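Local coordinates for catechol 1,2 dioxygenase (Acinetobacter radioresistens, PDB 2XSU), which probably catalyses the intradiol ring cleavage of catechol by molecular oxygen to cis,cis-muconate, as a homodimer that carries ferric iron, at residues A[103-107]-A[257-262]; A[93-99]-A[298-302]; A[81-85]-A[106-110]. The protein carries 1 engineered substitution. All blocks are in the same frame, centred on the assembly; numbering follows the deposited sequence.

Overall arrangement
Each contact uses helix 82-96 or the loop that follows it; contact 3 joins the two, while contacts 1 and 2 tie them to 257-262 and 298-302. Contacts 1 and 3 share Thr106 and Ile107 and have centres about 11 Å apart: 257-262 meets this loop from the catalytic domain and 81-85 from the first turn of the helix. Contact 3 comes nearest to the active site, with Gly109 about 6 Å from the ferric ion between nearest atoms, while Leu82 touches the bound phospholipid. Contact 2, at the far end of the helix, lies about 18 Å from contact 1 centre to centre, yet the salt bridge from Arg105 NH1 to Asp94 OD2 (2.9 Å) connects the two.

Contact 1. Residues A[103-107]-A[257-262]; sequences TPRTI and ATRDGL
Thr106 and Ala257 meet where the two loops pack most closely. The hydroxyl of Thr106 gives its proton to the carbonyl of Ala257, with OG1 2.7 Å from O, in the carbonyl plane and on a lone pair. This reach follows from a chi1 of -162°, which sets OG1 opposite the backbone N and turns CG2 to the methyl CD1 of Leu262, 3.8 Å away. The methyl CB of Ala257 also rests against Ile107 CG1, 3.7 Å away. Thr106, Ile107, Ala257 and Leu262 are all buried.

Toward Pro104 the contact opens to solvent. Here Arg259 reaches across to the other loop: its NH1 donates to Arg105 O (2.8 Å, N-H...O angle 153°), with the oxygen close to the guanidinium plane, while Pro104 CB covers one face of that plane, 3.7 Å from NE. The bend of the arginine chain at chi3 (77°) brings the group round to lie on the proline. NH1 also forms a salt bridge with Asp91, which is shared by Arg105, so the two guanidinium groups converge on one carboxylate. Beyond them, Arg259 to Leu262 form a type II beta turn, with Gly261 at its third position and Asp260 exposed at the corner. Only thin contact remains there, Pro104 CG lying 3.9 Å from Asp260 O. Leu262 CD2 touches Thr103 CG2 at 3.8 Å and passes the ring of Pro104.

Both loops flank strand 238-244: Thr106 pairs by backbone with Thr239 and Leu262 with Asn243. Helix 82-96 packs on Arg105 and Ile107, and strand 221-231, which supplies the iron ligands His225 and His227, touches Ile107 and Ala257 through Arg222.

Contact 2. Residues A[93-99]-A[298-302]; sequences ADAKAGI and EAAPS
The end of Ile99, its methyl CD1, abuts Pro301 CD at the rim of the proline ring, joining the end of helix 82-96 to the C-terminal loop. Followed outward, the isoleucine starts at CB, which sits 3.6 Å from the carbonyl O of Asp94 in the last turn of its own helix. From CB the branch CG2 turns away from Pro301. CG1, opposite the carbonyl carbon at a chi1 of -57°, runs toward the other segment, and an extended chi2 of 169° carries the chain on to its end. There the methyl CD1 does all the touching across the contact: it lies 3.6 Å from Ala300 CB and 3.4 Å from Pro301 CD, the latter closer than usual for two carbons and a sign of tight packing at this one point.

A Schellman motif ends the helix: Gly98, with a phi of 75°, leaves helical geometry, its N bonds back to Ala95 O, and Ile99 N reaches Asp94 O at 3.0 Å. Ile99, coming directly after this glycine, lies beside Ala97, whose CB comes 3.7 Å from Pro301 CD. The ring edge CD-CG lies against a patch made by Ala97 CB, Ile99 CD1 and the carboxylate of Asp94, with Asp94 OD1 3.8 Å from Pro301 CG.

No hydrogen bond crosses between the segments directly. Arg236 provides the polar link instead: its NH2 forms a salt bridge with Asp94 OD1 and a hydrogen bond with Pro301 O, and its side chain also touches Ile99 and Ala300. The second oxygen of Asp94, OD2, is taken by Arg105 from the loop that follows the helix. Ala93, whose CB points toward 298-302, also touches His6 of the second subunit, a residue of what is evidently the histidine tag.

Contact 3. Residues A[81-85]-A[106-110]; sequences GLEHY and TIEGP
The carboxylate of Glu83 has one face laid against Ile107, whose CB sits over the carboxylate carbon CD at 3.7 Å, while OE2 reaches Gly109 N and OE1 lies against Ile107 CD1. The ring of His84 meets a water at its edge, in plane, with ND1 2.9 Å from the water oxygen. That water donates to Thr106 OG1, bridging helix and loop one residue on from Glu83.

The side chains of Glu83 and Ile107 cross at about a right angle. CG of Glu83 stands opposite its backbone N (chi1 -169°) and the chain beyond is extended, which carries the acid group from the first turn of helix 82-96 across to the loop. There Gly109 N donates to OE2 (2.9 Å, N-H...O angle 139°), coming from the syn side and 34° out of the carboxylate plane. A second water also donates to OE2 at 2.7 Å and in turn accepts from Glu108 N, so two successive backbone N-H groups are tied to one oxygen, one directly and one through water. CG2 of Ile107 packs against the backbone of the helix, 3.8 Å from His84 N, and against Glu83 CG.

Across the helix, Tyr85 stacks on Phe44 of the second subunit and Leu82 touches the bound phospholipid. Gly109 lies about 5 Å, between nearest atoms, from the side chain of the iron ligand His227.

The two donors to OE2 and a long, weak ion pair to Arg307 are consistent with a charged Glu83, which would hold the backbone of Glu108 and Gly109 in place near the metal site.

Contact 1. Residues A[103-107]-A[257-262]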
ATOM      1  N   THR A 103     -20.740  23.041 -14.836  1.00 14.70           N
ATOM      2  CA  THR A 103     -21.249  21.746 -14.406  1.00 13.68           C
ATOM      3  C   THR A 103     -20.375  21.272 -13.225  1.00 12.57           C
ATOM      4  O   THR A 103     -19.140  21.391 -13.293  1.00 13.50           O
ATOM      5  CB  THR A 103     -21.181  20.780 -15.592  1.00 12.76           C
ATOM      6  OG1 THR A 103     -22.028  21.291 -16.635  1.00 15.20           O
ATOM      7  CG2 THR A 103     -21.709  19.390 -15.188  1.00 12.24           C
ATOM      8  N   PRO A 104     -20.993  20.760 -12.128  1.00 12.08           N
ATOM      9  CA  PRO A 104     -20.198  20.301 -10.973  1.00 11.42           C
ATOM     10  C   PRO A 104     -19.250  19.140 -11.316  1.00 11.51           C
ATOM     11  O   PRO A 104     -19.573  18.300 -12.161  1.00 10.93           O
ATOM     12  CB  PRO A 104     -21.266  19.778  -9.988  1.00 12.78           C
ATOM     13  CG  PRO A 104     -22.498  20.465 -10.359  1.00 12.84           C
ATOM     14  CD  PRO A 104     -22.433  20.647 -11.850  1.00 11.69           C
ATOM     15  N   ARG A 105     -18.112  19.096 -10.637  1.00 11.09           N
ATOM     16  CA  ARG A 105     -17.195  17.961 -10.711  1.00 10.93           C
ATOM     17  C   ARG A 105     -17.618  16.800  -9.828  1.00 10.62           C
ATOM     18  O   ARG A 105     -18.300  16.995  -8.820  1.00 11.71           O
ATOM     19  CB  ARG A 105     -15.778  18.403 -10.319  1.00 11.14           C
ATOM     20  CG  ARG A 105     -15.675  18.870  -8.857  1.00 12.44           C
ATOM     21  CD  ARG A 105     -14.241  18.920  -8.305  1.00 13.76           C
ATOM     22  NE  ARG A 105     -13.305  19.704  -9.098  1.00 14.93           N
ATOM     23  CZ  ARG A 105     -13.081  21.019  -9.007  1.00 18.00           C
ATOM     24  NH1 ARG A 105     -13.767  21.816  -8.190  1.00 16.78           N
ATOM     25  NH2 ARG A 105     -12.151  21.553  -9.797  1.00 20.29           N
ATOM     26  N   THR A 106     -17.212  15.597 -10.212  1.00  9.14           N
ATOM     27  CA  THR A 106     -17.196  14.485  -9.266  1.00  8.94           C
ATOM     28  C   THR A 106     -16.066  13.506  -9.589  1.00  9.31           C
ATOM     29  O   THR A 106     -15.191  13.825 -10.426  1.00  9.60           O
ATOM     30  CB  THR A 106     -18.594  13.845  -9.072  1.00  9.23           C
ATOM     31  OG1 THR A 106     -18.582  13.088  -7.856  1.00  9.40           O
ATOM     32  CG2 THR A 106     -19.012  12.968 -10.277  1.00  9.15           C
ATOM     33  N   ILE A 107     -16.045  12.362  -8.908  1.00  8.92           N
ATOM     34  CA  ILE A 107     -14.846  11.510  -8.966  1.00  8.99           C
ATOM     35  C   ILE A 107     -14.624  10.863 -10.323  1.00  9.94           C
ATOM     36  O   ILE A 107     -15.604  10.554 -11.058  1.00 10.03           O
ATOM     37  CB  ILE A 107     -14.839  10.446  -7.863  1.00  9.49           C
ATOM     38  CG1 ILE A 107     -15.878   9.359  -8.143  1.00  9.10           C
ATOM     39  CG2 ILE A 107     -15.048  11.135  -6.498  1.00 11.23           C
ATOM     40  CD1 ILE A 107     -15.793   8.160  -7.113  1.00 14.36           C
ATOM     41  N   ALA A 257     -20.192   9.736  -4.878  1.00 12.00           N
ATOM     42  CA  ALA A 257     -19.998  10.606  -6.043  1.00 11.36           C
ATOM     43  C   ALA A 257     -21.247  11.366  -6.479  1.00 12.29           C
ATOM     44  O   ALA A 257     -21.132  12.352  -7.222  1.00 12.06           O
ATOM     45  CB  ALA A 257     -19.459   9.789  -7.211  1.00 12.12           C
ATOM     46  N   THR A 258     -22.433  10.927  -6.051  1.00 12.23           N
ATOM     47  CA  THR A 258     -23.662  11.559  -6.527  1.00 12.61           C
ATOM     48  C   THR A 258     -23.768  12.992  -5.993  1.00 12.53           C
ATOM     49  O   THR A 258     -23.427  13.271  -4.818  1.00 13.53           O
ATOM     50  CB  THR A 258     -24.895  10.742  -6.078  1.00 13.06           C
ATOM     51  OG1 THR A 258     -24.720   9.386  -6.475  1.00 16.89           O
ATOM     52  CG2 THR A 258     -26.200  11.229  -6.723  1.00 13.81           C
ATOM     53  N   ARG A 259     -24.223  13.895  -6.862  1.00 12.57           N
ATOM     54  CA  ARG A 259     -24.414  15.324  -6.539  1.00 14.74           C
ATOM     55  C   ARG A 259     -25.643  15.870  -7.184  1.00 14.98           C
ATOM     56  O   ARG A 259     -25.987  15.484  -8.299  1.00 14.29           O
ATOM     57  CB  ARG A 259     -23.306  16.194  -7.184  1.00 15.57           C
ATOM     58  CG  ARG A 259     -21.945  15.949  -6.709  1.00 19.11           C
ATOM     59  CD  ARG A 259     -21.078  17.031  -7.277  1.00 13.69           C
ATOM     60  NE  ARG A 259     -21.240  18.287  -6.559  1.00 15.85           N
ATOM     61  CZ  ARG A 259     -20.231  19.113  -6.323  1.00 15.86           C
ATOM     62  NH1 ARG A 259     -19.012  18.811  -6.770  1.00 15.09           N
ATOM     63  NH2 ARG A 259     -20.436  20.234  -5.617  1.00 17.94           N
ATOM     64  N   ASP A 260     -26.258  16.853  -6.521  1.00 16.25           N
ATOM     65  CA  ASP A 260     -27.245  17.675  -7.197  1.00 17.97           C
ATOM     66  C   ASP A 260     -26.612  18.308  -8.439  1.00 17.03           C
ATOM     67  O   ASP A 260     -25.476  18.804  -8.425  1.00 18.34           O
ATOM     68  CB  ASP A 260     -27.745  18.789  -6.256  1.00 18.74           C
ATOM     69  CG  ASP A 260     -28.575  18.263  -5.091  1.00 23.24           C
ATOM     70  OD1 ASP A 260     -29.088  17.113  -5.142  1.00 26.04           O
ATOM     71  OD2 ASP A 260     -28.725  19.029  -4.098  1.00 28.49           O
ATOM     72  N   GLY A 261     -27.352  18.268  -9.522  1.00 17.03           N
ATOM     73  CA  GLY A 261     -26.878  18.801 -10.774  1.00 15.72           C
ATOM     74  C   GLY A 261     -26.374  17.703 -11.674  1.00 15.13           C
ATOM     75  O   GLY A 261     -26.240  17.922 -12.884  1.00 16.09           O
ATOM     76  N   LEU A 262     -26.114  16.515 -11.103  1.00 13.12           N
ATOM     77  CA  LEU A 262     -25.558  15.408 -11.886  1.00 12.00           C
ATOM     78  C   LEU A 262     -26.481  14.204 -11.905  1.00 12.97           C
ATOM     79  O   LEU A 262     -26.030  13.081 -12.168  1.00 15.13           O
ATOM     80  CB  LEU A 262     -24.182  14.982 -11.353  1.00 11.92           C
ATOM     81  CG  LEU A 262     -23.109  16.079 -11.332  1.00 10.93           C
ATOM     82  CD1 LEU A 262     -21.786  15.458 -10.848  1.00 13.70           C
ATOM     83  CD2 LEU A 262     -22.939  16.711 -12.723  1.00 10.82           C
TER

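Contact 2. Residues A[93-99]-A[298-302]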
ATOM      1  N   ALA A  93     -11.358  25.214  -2.703  1.00 13.94           N
ATOM      2  CA  ALA A  93     -10.333  26.048  -3.357  1.00 14.70           C
ATOM      3  C   ALA A  93     -10.932  26.924  -4.463  1.00 15.66           C
ATOM      4  O   ALA A  93     -10.580  28.117  -4.581  1.00 16.09           O
ATOM      5  CB  ALA A  93      -9.198  25.190  -3.920  1.00 14.94           C
ATOM      6  N   ASP A  94     -11.860  26.364  -5.253  1.00 14.46           N
ATOM      7  CA  ASP A  94     -12.484  27.121  -6.344  1.00 16.02           C
ATOM      8  C   ASP A  94     -13.379  28.213  -5.790  1.00 16.98           C
ATOM      9  O   ASP A  94     -13.358  29.351  -6.299  1.00 17.63           O
ATOM     10  CB  ASP A  94     -13.306  26.217  -7.266  1.00 16.16           C
ATOM     11  CG  ASP A  94     -12.451  25.426  -8.252  1.00 16.90           C
ATOM     12  OD1 ASP A  94     -11.203  25.560  -8.348  1.00 17.65           O
ATOM     13  OD2 ASP A  94     -13.074  24.575  -8.915  1.00 17.82           O
ATOM     14  N   ALA A  95     -14.108  27.905  -4.721  1.00 15.84           N
ATOM     15  CA  ALA A  95     -14.955  28.924  -4.067  1.00 17.09           C
ATOM     16  C   ALA A  95     -14.101  30.096  -3.592  1.00 18.05           C
ATOM     17  O   ALA A  95     -14.482  31.277  -3.781  1.00 19.14           O
ATOM     18  CB  ALA A  95     -15.751  28.345  -2.907  1.00 16.93           C
ATOM     19  N   LYS A  96     -12.965  29.795  -2.971  1.00 17.95           N
ATOM     20  CA  LYS A  96     -12.084  30.858  -2.443  1.00 18.51           C
ATOM     21  C   LYS A  96     -11.442  31.670  -3.577  1.00 20.84           C
ATOM     22  O   LYS A  96     -10.987  32.803  -3.366  1.00 21.92           O
ATOM     23  CB  LYS A  96     -11.038  30.276  -1.494  1.00 18.34           C
ATOM     24  CG  LYS A  96     -11.644  29.898  -0.143  1.00 16.58           C
ATOM     25  CD  LYS A  96     -10.733  29.009   0.702  1.00 16.55           C
ATOM     26  CE  LYS A  96     -11.436  28.552   1.975  1.00 19.67           C
ATOM     27  NZ  LYS A  96     -10.557  27.619   2.764  1.00 20.36           N
ATOM     28  N   ALA A  97     -11.414  31.098  -4.778  1.00 21.36           N
ATOM     29  CA  ALA A  97     -10.960  31.829  -5.974  1.00 23.01           C
ATOM     30  C   ALA A  97     -12.059  32.645  -6.666  1.00 24.33           C
ATOM     31  O   ALA A  97     -11.788  33.370  -7.640  1.00 25.26           O
ATOM     32  CB  ALA A  97     -10.298  30.832  -6.972  1.00 23.43           C
ATOM     33  N   GLY A  98     -13.291  32.528  -6.194  1.00 25.31           N
ATOM     34  CA  GLY A  98     -14.436  33.173  -6.837  1.00 26.89           C
ATOM     35  C   GLY A  98     -14.892  32.497  -8.117  1.00 28.42           C
ATOM     36  O   GLY A  98     -15.740  33.032  -8.842  1.00 28.58           O
ATOM     37  N   ILE A  99     -14.352  31.303  -8.381  1.00 29.22           N
ATOM     38  CA  ILE A  99     -14.782  30.513  -9.527  1.00 30.74           C
ATOM     39  C   ILE A  99     -16.110  29.908  -9.177  1.00 31.14           C
ATOM     40  O   ILE A  99     -16.218  29.079  -8.252  1.00 32.76           O
ATOM     41  CB  ILE A  99     -13.795  29.383  -9.890  1.00 30.51           C
ATOM     42  CG1 ILE A  99     -12.407  29.956 -10.157  1.00 32.05           C
ATOM     43  CG2 ILE A  99     -14.328  28.576 -11.090  1.00 31.03           C
ATOM     44  CD1 ILE A  99     -11.342  28.921 -10.260  1.00 35.72           C
ATOM     45  N   GLU A 298      -6.354  33.535 -15.304  1.00 30.85           N
ATOM     46  CA  GLU A 298      -5.033  33.533 -14.682  1.00 31.94           C
ATOM     47  C   GLU A 298      -5.101  33.180 -13.186  1.00 31.25           C
ATOM     48  O   GLU A 298      -4.258  32.445 -12.676  1.00 32.04           O
ATOM     49  CB  GLU A 298      -4.336  34.893 -14.902  1.00 32.39           C
ATOM     50  CG  GLU A 298      -2.819  34.893 -14.668  1.00 37.34           C
ATOM     51  CD  GLU A 298      -2.030  34.176 -15.776  1.00 41.90           C
ATOM     52  OE1 GLU A 298      -2.371  33.019 -16.129  1.00 44.98           O
ATOM     53  OE2 GLU A 298      -1.058  34.774 -16.291  1.00 44.21           O
ATOM     54  N   ALA A 299      -6.121  33.691 -12.502  1.00 30.19           N
ATOM     55  CA  ALA A 299      -6.350  33.421 -11.079  1.00 30.06           C
ATOM     56  C   ALA A 299      -6.815  31.981 -10.743  1.00 29.73           C
ATOM     57  O   ALA A 299      -6.740  31.551  -9.579  1.00 30.37           O
ATOM     58  CB  ALA A 299      -7.362  34.437 -10.525  1.00 29.48           C
ATOM     59  N   ALA A 300      -7.312  31.252 -11.741  1.00 29.01           N
ATOM     60  CA  ALA A 300      -7.955  29.954 -11.492  1.00 28.37           C
ATOM     61  C   ALA A 300      -6.960  28.859 -11.061  1.00 28.30           C
ATOM     62  O   ALA A 300      -5.926  28.686 -11.714  1.00 27.78           O
ATOM     63  CB  ALA A 300      -8.743  29.500 -12.733  1.00 28.17           C
ATOM     64  N   PRO A 301      -7.266  28.131  -9.957  1.00 28.05           N
ATOM     65  CA  PRO A 301      -6.510  26.899  -9.704  1.00 28.16           C
ATOM     66  C   PRO A 301      -6.671  25.926 -10.873  1.00 28.41           C
ATOM     67  O   PRO A 301      -7.680  25.973 -11.597  1.00 28.06           O
ATOM     68  CB  PRO A 301      -7.180  26.310  -8.454  1.00 28.20           C
ATOM     69  CG  PRO A 301      -7.915  27.451  -7.820  1.00 28.31           C
ATOM     70  CD  PRO A 301      -8.295  28.377  -8.927  1.00 27.89           C
ATOM     71  N   SER A 302      -5.685  25.055 -11.071  1.00 28.81           N
ATOM     72  CA  SER A 302      -5.798  24.042 -12.129  1.00 29.14           C
ATOM     73  C   SER A 302      -6.972  23.102 -11.830  1.00 28.91           C
ATOM     74  O   SER A 302      -7.229  22.777 -10.655  1.00 28.90           O
ATOM     75  CB  SER A 302      -4.493  23.251 -12.269  1.00 29.79           C
ATOM     76  OG  SER A 302      -4.549  22.393 -13.405  1.00 31.36           O
TER

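Contact 3. Residues A[81-85]-A[106-110]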
ATOM      1  N   GLY A  81     -13.757   7.014   0.751  1.00  9.91           N
ATOM      2  CA  GLY A  81     -14.149   8.417   0.607  1.00 10.19           C
ATOM      3  C   GLY A  81     -13.002   9.404   0.417  1.00  9.82           C
ATOM      4  O   GLY A  81     -13.235  10.618   0.322  1.00  9.39           O
ATOM      5  N   LEU A  82     -11.770   8.902   0.305  1.00  8.65           N
ATOM      6  CA  LEU A  82     -10.644   9.777   0.003  1.00  8.80           C
ATOM      7  C   LEU A  82     -10.796  10.456  -1.362  1.00  9.13           C
ATOM      8  O   LEU A  82     -10.484  11.640  -1.509  1.00  9.11           O
ATOM      9  CB  LEU A  82      -9.333   8.965   0.058  1.00  9.27           C
ATOM     10  CG  LEU A  82      -8.049   9.612  -0.456  1.00  9.73           C
ATOM     11  CD1 LEU A  82      -7.675  10.827   0.390  1.00 11.34           C
ATOM     12  CD2 LEU A  82      -6.902   8.569  -0.421  1.00 11.51           C
ATOM     13  N   GLU A  83     -11.255   9.713  -2.374  1.00  8.03           N
ATOM     14  CA  GLU A  83     -11.370  10.301  -3.703  1.00  8.79           C
ATOM     15  C   GLU A  83     -12.403  11.452  -3.700  1.00  8.96           C
ATOM     16  O   GLU A  83     -12.128  12.545  -4.202  1.00  9.39           O
ATOM     17  CB  GLU A  83     -11.746   9.196  -4.722  1.00  8.51           C
ATOM     18  CG  GLU A  83     -11.612   9.692  -6.152  1.00  8.50           C
ATOM     19  CD  GLU A  83     -11.756   8.553  -7.192  1.00  9.66           C
ATOM     20  OE1 GLU A  83     -12.137   7.427  -6.791  1.00 13.27           O
ATOM     21  OE2 GLU A  83     -11.465   8.817  -8.386  1.00 13.04           O
ATOM     22  N   HIS A  84     -13.539  11.215  -3.059  1.00  8.54           N
ATOM     23  CA  HIS A  84     -14.533  12.287  -2.906  1.00  9.03           C
ATOM     24  C   HIS A  84     -13.973  13.483  -2.106  1.00  9.15           C
ATOM     25  O   HIS A  84     -14.256  14.633  -2.445  1.00  9.02           O
ATOM     26  CB  HIS A  84     -15.800  11.707  -2.240  1.00  9.50           C
ATOM     27  CG  HIS A  84     -16.806  12.728  -1.842  1.00 10.72           C
ATOM     28  ND1 HIS A  84     -17.407  13.584  -2.747  1.00 10.27           N
ATOM     29  CD2 HIS A  84     -17.344  13.008  -0.634  1.00 11.14           C
ATOM     30  CE1 HIS A  84     -18.256  14.367  -2.099  1.00 13.07           C
ATOM     31  NE2 HIS A  84     -18.255  14.025  -0.820  1.00 12.31           N
ATOM     32  N   TYR A  85     -13.226  13.215  -1.033  1.00  9.25           N
ATOM     33  CA  TYR A  85     -12.627  14.278  -0.205  1.00  9.85           C
ATOM     34  C   TYR A  85     -11.769  15.204  -1.069  1.00 10.22           C
ATOM     35  O   TYR A  85     -11.776  16.427  -0.870  1.00  9.77           O
ATOM     36  CB  TYR A  85     -11.791  13.649   0.919  1.00 10.31           C
ATOM     37  CG  TYR A  85     -11.296  14.662   1.950  1.00 10.20           C
ATOM     38  CD1 TYR A  85     -12.209  15.351   2.742  1.00 13.80           C
ATOM     39  CD2 TYR A  85      -9.929  14.904   2.115  1.00 14.14           C
ATOM     40  CE1 TYR A  85     -11.780  16.289   3.686  1.00 16.90           C
ATOM     41  CE2 TYR A  85      -9.489  15.864   3.059  1.00 15.38           C
ATOM     42  CZ  TYR A  85     -10.446  16.516   3.836  1.00 17.08           C
ATOM     43  OH  TYR A  85     -10.098  17.464   4.798  1.00 19.76           O
ATOM     44  N   THR A 106     -17.212  15.597 -10.212  1.00  9.14           N
ATOM     45  CA  THR A 106     -17.196  14.485  -9.266  1.00  8.94           C
ATOM     46  C   THR A 106     -16.066  13.506  -9.589  1.00  9.31           C
ATOM     47  O   THR A 106     -15.191  13.825 -10.426  1.00  9.60           O
ATOM     48  CB  THR A 106     -18.594  13.845  -9.072  1.00  9.23           C
ATOM     49  OG1 THR A 106     -18.582  13.088  -7.856  1.00  9.40           O
ATOM     50  CG2 THR A 106     -19.012  12.968 -10.277  1.00  9.15           C
ATOM     51  N   ILE A 107     -16.045  12.362  -8.908  1.00  8.92           N
ATOM     52  CA  ILE A 107     -14.846  11.510  -8.966  1.00  8.99           C
ATOM     53  C   ILE A 107     -14.624  10.863 -10.323  1.00  9.94           C
ATOM     54  O   ILE A 107     -15.604  10.554 -11.058  1.00 10.03           O
ATOM     55  CB  ILE A 107     -14.839  10.446  -7.863  1.00  9.49           C
ATOM     56  CG1 ILE A 107     -15.878   9.359  -8.143  1.00  9.10           C
ATOM     57  CG2 ILE A 107     -15.048  11.135  -6.498  1.00 11.23           C
ATOM     58  CD1 ILE A 107     -15.793   8.160  -7.113  1.00 14.36           C
ATOM     59  N   GLU A 108     -13.353  10.700 -10.673  1.00  9.74           N
ATOM     60  CA  GLU A 108     -12.984  10.010 -11.915  1.00 10.66           C
ATOM     61  C   GLU A 108     -13.230   8.494 -11.832  1.00 10.82           C
ATOM     62  O   GLU A 108     -13.595   7.884 -12.838  1.00 10.95           O
ATOM     63  CB  GLU A 108     -11.494  10.254 -12.184  1.00  9.89           C
ATOM     64  CG  GLU A 108     -10.969   9.733 -13.522  1.00  9.52           C
ATOM     65  CD  GLU A 108      -9.480  10.046 -13.718  1.00 12.02           C
ATOM     66  OE1 GLU A 108      -9.031  11.142 -13.306  1.00 11.56           O
ATOM     67  OE2 GLU A 108      -8.758   9.202 -14.303  1.00 12.74           O
ATOM     68  N   GLY A 109     -13.010   7.889 -10.657  1.00 10.68           N
ATOM     69  CA  GLY A 109     -12.935   6.435 -10.553  1.00 10.55           C
ATOM     70  C   GLY A 109     -11.614   5.943 -11.122  1.00 10.90           C
ATOM     71  O   GLY A 109     -10.840   6.722 -11.693  1.00 10.87           O
ATOM     72  N   PRO A 110     -11.369   4.636 -11.004  1.00 11.70           N
ATOM     73  CA  PRO A 110     -10.095   4.080 -11.399  1.00 12.24           C
ATOM     74  C   PRO A 110     -10.054   3.429 -12.769  1.00 12.77           C
ATOM     75  O   PRO A 110      -9.045   2.746 -13.076  1.00 13.28           O
ATOM     76  CB  PRO A 110      -9.865   3.012 -10.311  1.00 12.70           C
ATOM     77  CG  PRO A 110     -11.216   2.483 -10.027  1.00 11.61           C
ATOM     78  CD  PRO A 110     -12.151   3.704 -10.181  1.00 11.17           C
TER
HETATM   79  O   HOH W   1     -11.066  11.439  -9.020  1.00 11.67           O
HETATM   80  O   HOH W   2     -17.072  13.983  -5.596  1.00 13.27           O